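Side-chain contacts in water stress and hypersensitive response domain-containing protein (Archaeoglobus fulgidus DSM 4304, PDB 3BUT), which is of unknown function but may bind lipids, and belongs to the LEA_2 family of late embryogenesis abundant proteins: residues R74-N77 and S78-R81; T86-A89 and N90-T94. The protein carries 4 engineered substitutions. All blocks are in the same frame, centred on the assembly; numbering follows the deposited sequence. Where two conformers were deposited one is given.

Interaction 1 (R74-N77 and S78-R81); sequences RLNN and SFLR. Engineered in segment 78-81: Leu-80 (natural residue Ile).
Asn-76 O and Asn-77 O accept the backbone bonds where the chain turns from strand 66-76 into the short helix 77-80. Asn-76 O, on the last residue of the strand, takes two weak bonds, from Phe-79 N at 3.3 Å and from Leu-80 N at 3.4 Å. One residue on, Arg-81 N donates to Asn-77 O over 2.8 Å, an i to i+4 step of alpha-helical type. The strand thus runs on into a short, weakly bonded helical turn.

On the inner side of this bend Leu-75 and the engineered Leu-80, an isoleucine in the natural sequence, meet obliquely. Leu-80 CD1 sits against both CD2 and CB of Leu-75, 3.8 Å from Leu-75 CD2. In the conformer given for Asn-77, its OD1 lies 3.7 Å from Leu-80 CD1 and makes a weak hydrogen bond with Thr-18 OG1. Leu-75 is buried among Ile-20 and Ile-43, while Leu-80, only partly covered, leans on Met-45. The outer side carries Asn-76, Ser-78 and Arg-81, with the exposed Phe-79 ring beside them. With CG anti to the backbone N (chi1 174°), Asn-76 leans forward along the chain and sets its OD1 3.4 Å from Ser-78 CB. Arg-81 lays its CG against Asn-77 O, at 3.4 Å, then bends at chi3 (-59°) and returns its guanidinium to the start of the turn, where Arg-81 NH2 gives a weak bond to Ser-78 OG at 3.2 Å. Its NH1 makes a weak bond to Asp-15 O of the second subunit.

Chemically, Asn-76 O is held loosely by its two weak bonds, and the bond from Arg-81 N to Asn-77 O is the firmer one. The folded-back arginine carries the turn to the subunit interface.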
loop_
_atom_site.group_PDB
_atom_site.type_symbol
_atom_site.label_atom_id
_atom_site.label_comp_id
_atom_site.label_asym_id
_atom_site.label_seq_id
_atom_site.Cartn_x
_atom_site.Cartn_y
_atom_site.Cartn_z
ATOM N N ARG A 74 15.027 0.645 5.862
ATOM C CA ARG A 74 13.817 1.014 6.589
ATOM C C ARG A 74 13.030 2.121 5.900
ATOM O O ARG A 74 13.596 3.116 5.459
ATOM C CB ARG A 74 14.141 1.411 8.030
ATOM C CG ARG A 74 14.670 0.266 8.889
ATOM C CD ARG A 74 15.217 0.776 10.217
ATOM N NE ARG A 74 16.159 -0.167 10.817
ATOM C CZ ARG A 74 17.461 -0.216 10.542
ATOM N NH1 ARG A 74 18.228 -1.118 11.141
ATOM N NH2 ARG A 74 18.002 0.623 9.663
ATOM N N LEU A 75 11.716 1.932 5.826
ATOM C CA LEU A 75 10.817 2.907 5.228
ATOM C C LEU A 75 9.927 3.537 6.287
ATOM O O LEU A 75 9.134 2.850 6.933
ATOM C CB LEU A 75 9.938 2.260 4.152
ATOM C CG LEU A 75 10.570 1.611 2.925
ATOM C CD1 LEU A 75 10.771 0.135 3.150
ATOM C CD2 LEU A 75 9.651 1.821 1.750
ATOM N N ASN A 76 10.078 4.846 6.460
ATOM C CA ASN A 76 9.152 5.649 7.249
ATOM C C ASN A 76 7.833 5.747 6.479
ATOM O O ASN A 76 7.816 6.178 5.319
ATOM C CB ASN A 76 9.760 7.036 7.510
ATOM C CG ASN A 76 8.796 7.995 8.203
ATOM O OD1 ASN A 76 8.561 9.101 7.717
ATOM N ND2 ASN A 76 8.244 7.578 9.341
ATOM N N ASN A 77 6.741 5.347 7.122
ATOM C CA ASN A 77 5.448 5.262 6.455
ATOM C C ASN A 77 4.825 6.606 6.091
ATOM O O ASN A 77 3.987 6.691 5.193
ATOM C CB ASN A 77 4.466 4.438 7.290
ATOM C CG ASN A 77 5.034 3.090 7.693
ATOM O OD1 ASN A 77 5.606 2.374 6.871
ATOM N ND2 ASN A 77 4.880 2.739 8.964
ATOM N N SER A 78 5.239 7.654 6.795
ATOM C CA SER A 78 4.758 9.014 6.514
ATOM C C SER A 78 5.150 9.486 5.106
ATOM O O SER A 78 4.383 10.182 4.436
ATOM C CB SER A 78 5.270 9.996 7.570
ATOM O OG SER A 78 4.760 11.298 7.343
ATOM N N PHE A 79 6.349 9.102 4.669
ATOM C CA PHE A 79 6.778 9.311 3.290
ATOM C C PHE A 79 6.129 8.300 2.338
ATOM O O PHE A 79 6.015 8.564 1.141
ATOM C CB PHE A 79 8.302 9.230 3.178
ATOM C CG PHE A 79 8.985 10.568 3.053
ATOM C CD1 PHE A 79 8.784 11.367 1.927
ATOM C CD2 PHE A 79 9.852 11.015 4.044
ATOM C CE1 PHE A 79 9.422 12.600 1.800
ATOM C CE2 PHE A 79 10.495 12.248 3.927
ATOM C CZ PHE A 79 10.280 13.041 2.803
ATOM N N LEU A 80 5.714 7.148 2.866
ATOM C CA LEU A 80 5.016 6.140 2.066
ATOM C C LEU A 80 3.578 6.527 1.774
ATOM O O LEU A 80 3.026 6.100 0.764
ATOM C CB LEU A 80 5.044 4.771 2.738
ATOM C CG LEU A 80 6.030 3.731 2.218
ATOM C CD1 LEU A 80 6.209 2.645 3.258
ATOM C CD2 LEU A 80 5.537 3.141 0.903
ATOM N N ARG A 81 2.983 7.340 2.647
ATOM C CA ARG A 81 1.601 7.801 2.464
ATOM C C ARG A 81 1.452 8.864 1.372
ATOM O O ARG A 81 0.335 9.134 0.913
ATOM C CB ARG A 81 1.010 8.331 3.773
ATOM C CG ARG A 81 0.678 7.268 4.812
ATOM C CD ARG A 81 0.070 7.878 6.081
ATOM N NE ARG A 81 0.949 8.850 6.740
ATOM C CZ ARG A 81 0.752 10.168 6.754
ATOM N NH1 ARG A 81 -0.298 10.703 6.143
ATOM N NH2 ARG A 81 1.613 10.958 7.381
#

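Interaction 2 (T86-A89 and N90-T94)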
loop_
_atom_site.group_PDB
_atom_site.type_symbol
_atom_site.label_atom_id
_atom_site.label_comp_id
_atom_site.label_asym_id
_atom_site.label_seq_id
_atom_site.Cartn_x
_atom_site.Cartn_y
_atom_site.Cartn_z
ATOM N N THR A 86 0.599 9.086 -5.972
ATOM C CA THR A 86 1.289 8.937 -7.256
ATOM C C THR A 86 1.016 7.588 -7.906
ATOM O O THR A 86 0.979 7.484 -9.135
ATOM C CB THR A 86 2.824 9.122 -7.116
ATOM O OG1 THR A 86 3.398 8.003 -6.430
ATOM C CG2 THR A 86 3.157 10.373 -6.347
ATOM N N HIS A 87 0.839 6.564 -7.074
ATOM C CA HIS A 87 0.578 5.212 -7.548
ATOM C C HIS A 87 -0.715 5.172 -8.340
ATOM O O HIS A 87 -0.705 4.803 -9.506
ATOM C CB HIS A 87 0.534 4.206 -6.394
ATOM C CG HIS A 87 0.184 2.815 -6.824
ATOM N ND1 HIS A 87 1.076 1.993 -7.480
ATOM C CD2 HIS A 87 -0.959 2.104 -6.699
ATOM C CE1 HIS A 87 0.499 0.832 -7.731
ATOM N NE2 HIS A 87 -0.737 0.873 -7.269
ATOM N N ILE A 88 -1.814 5.585 -7.719
ATOM C CA ILE A 88 -3.103 5.607 -8.407
ATOM C C ILE A 88 -3.151 6.645 -9.529
ATOM O O ILE A 88 -3.752 6.383 -10.567
ATOM C CB ILE A 88 -4.297 5.774 -7.448
ATOM C CG1 ILE A 88 -4.122 7.001 -6.566
ATOM C CG2 ILE A 88 -4.489 4.512 -6.595
ATOM C CD1 ILE A 88 -5.403 7.572 -6.158
ATOM N N ALA A 89 -2.479 7.786 -9.342
ATOM C CA ALA A 89 -2.362 8.818 -10.387
ATOM C C ALA A 89 -1.732 8.299 -11.681
ATOM O O ALA A 89 -2.042 8.783 -12.767
ATOM C CB ALA A 89 -1.590 10.015 -9.878
ATOM N N ASN A 90 -0.859 7.306 -11.562
ATOM C CA ASN A 90 -0.256 6.694 -12.735
ATOM C C ASN A 90 -0.964 5.432 -13.226
ATOM O O ASN A 90 -0.358 4.598 -13.899
ATOM C CB ASN A 90 1.233 6.452 -12.493
ATOM C CG ASN A 90 2.030 7.730 -12.552
ATOM O OD1 ASN A 90 2.166 8.341 -13.612
ATOM N ND2 ASN A 90 2.546 8.156 -11.407
ATOM N N GLY A 91 -2.254 5.316 -12.906
ATOM C CA GLY A 91 -3.069 4.166 -13.310
ATOM C C GLY A 91 -2.720 2.917 -12.529
ATOM O O GLY A 91 -2.698 1.812 -13.083
ATOM N N GLU A 92 -2.455 3.113 -11.237
ATOM C CA GLU A 92 -1.957 2.077 -10.322
ATOM C C GLU A 92 -0.665 1.411 -10.802
ATOM O O GLU A 92 -0.551 0.190 -10.807
ATOM C CB GLU A 92 -3.043 1.054 -9.988
ATOM C CG GLU A 92 -4.197 1.603 -9.171
ATOM C CD GLU A 92 -5.310 0.601 -9.018
ATOM O OE1 GLU A 92 -5.123 -0.387 -8.277
ATOM O OE2 GLU A 92 -6.372 0.807 -9.640
ATOM N N LYS A 93 0.302 2.230 -11.201
ATOM C CA LYS A 93 1.622 1.752 -11.626
ATOM C C LYS A 93 2.687 2.496 -10.839
ATOM O O LYS A 93 2.630 3.720 -10.718
ATOM C CB LYS A 93 1.862 1.993 -13.124
ATOM C CG LYS A 93 0.791 1.458 -14.072
ATOM C CD LYS A 93 0.997 2.010 -15.482
ATOM C CE LYS A 93 -0.322 2.159 -16.226
ATOM N NZ LYS A 93 -0.232 3.179 -17.314
ATOM N N THR A 94 3.660 1.761 -10.312
ATOM C CA THR A 94 4.746 2.378 -9.564
ATOM C C THR A 94 6.127 1.906 -10.007
ATOM O O THR A 94 6.364 0.697 -10.100
ATOM C CB THR A 94 4.575 2.158 -8.050
ATOM O OG1 THR A 94 3.532 3.005 -7.572
ATOM C CG2 THR A 94 5.859 2.483 -7.285
#
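His-87 and Thr-94 join the last turn of helix 83-89 to the strand that follows it, through a hydrogen bond of 2.7 Å between His-87 ND1 and Thr-94 OG1, fairly straight at 157°. The imidazole swings across to the returning chain because its CG stands anti to the backbone N (chi1 176°). Thr-94 OG1 then meets the ring at its edge, while Glu-92 covers one face: its CA sits 3.7 Å from the centroid of the His-87 ring in a CH-pi contact. Further out, Glu-92 CB comes within 3.6 Å of His-87 NE2, and Glu-92 CG rests 3.9 Å from Ile-88 CG2. Replacing His-87 by an alanine would probably cost Thr-94 OG1 and Thr-124 OG1 a hydrogen-bond partner each and leave a gap beside Glu-92 CA.

Asn-90, the first residue beyond the helix, folds its amide back over the helix end, CG lying beside its own backbone N (chi1 -74°). Thr-86 O consequently accepts twice, from Asn-90 N at 3.0 Å and from Asn-90 ND2 at 2.8 Å, the two donors arriving from opposite faces of the carbonyl plane. Gly-91 and Glu-92, both at positive phi, turn the chain, and Gly-91 N donates to Ile-88 O.

Thr-124, beyond strand 111-123, is a hydrogen-bond partner of both His-87 NE2 and Glu-92 OE1, and Trp-10 NE1 of the second subunit bonds Glu-92 OE2. The imidazole meets Trp-83 and Trp-84 of its own helix and Phe-122 of strand 111-123; Phe-122, Thr-124 and Thr-94 together dock helix 83-89 where strands 93-105 and 111-123 pair.

How the interactions relate
Interactions 1 and 2 are the two ends of a connection of two short helices between the sheets: residues 74-81 carry the chain off strand 66-76 of the three-stranded sheet, and residues 86-94 deliver it to strand 93-105 of the four-stranded one. Their centres lie about 17 Å apart and their nearest atoms about 7 Å, so they do not touch. The first is a strand-to-helix bend, the second a helix-to-strand turn organised round an imidazole. Both occupy the same side of the chain's centre and reach the second subunit. No ligand site is established, and any link to lipid binding remains open.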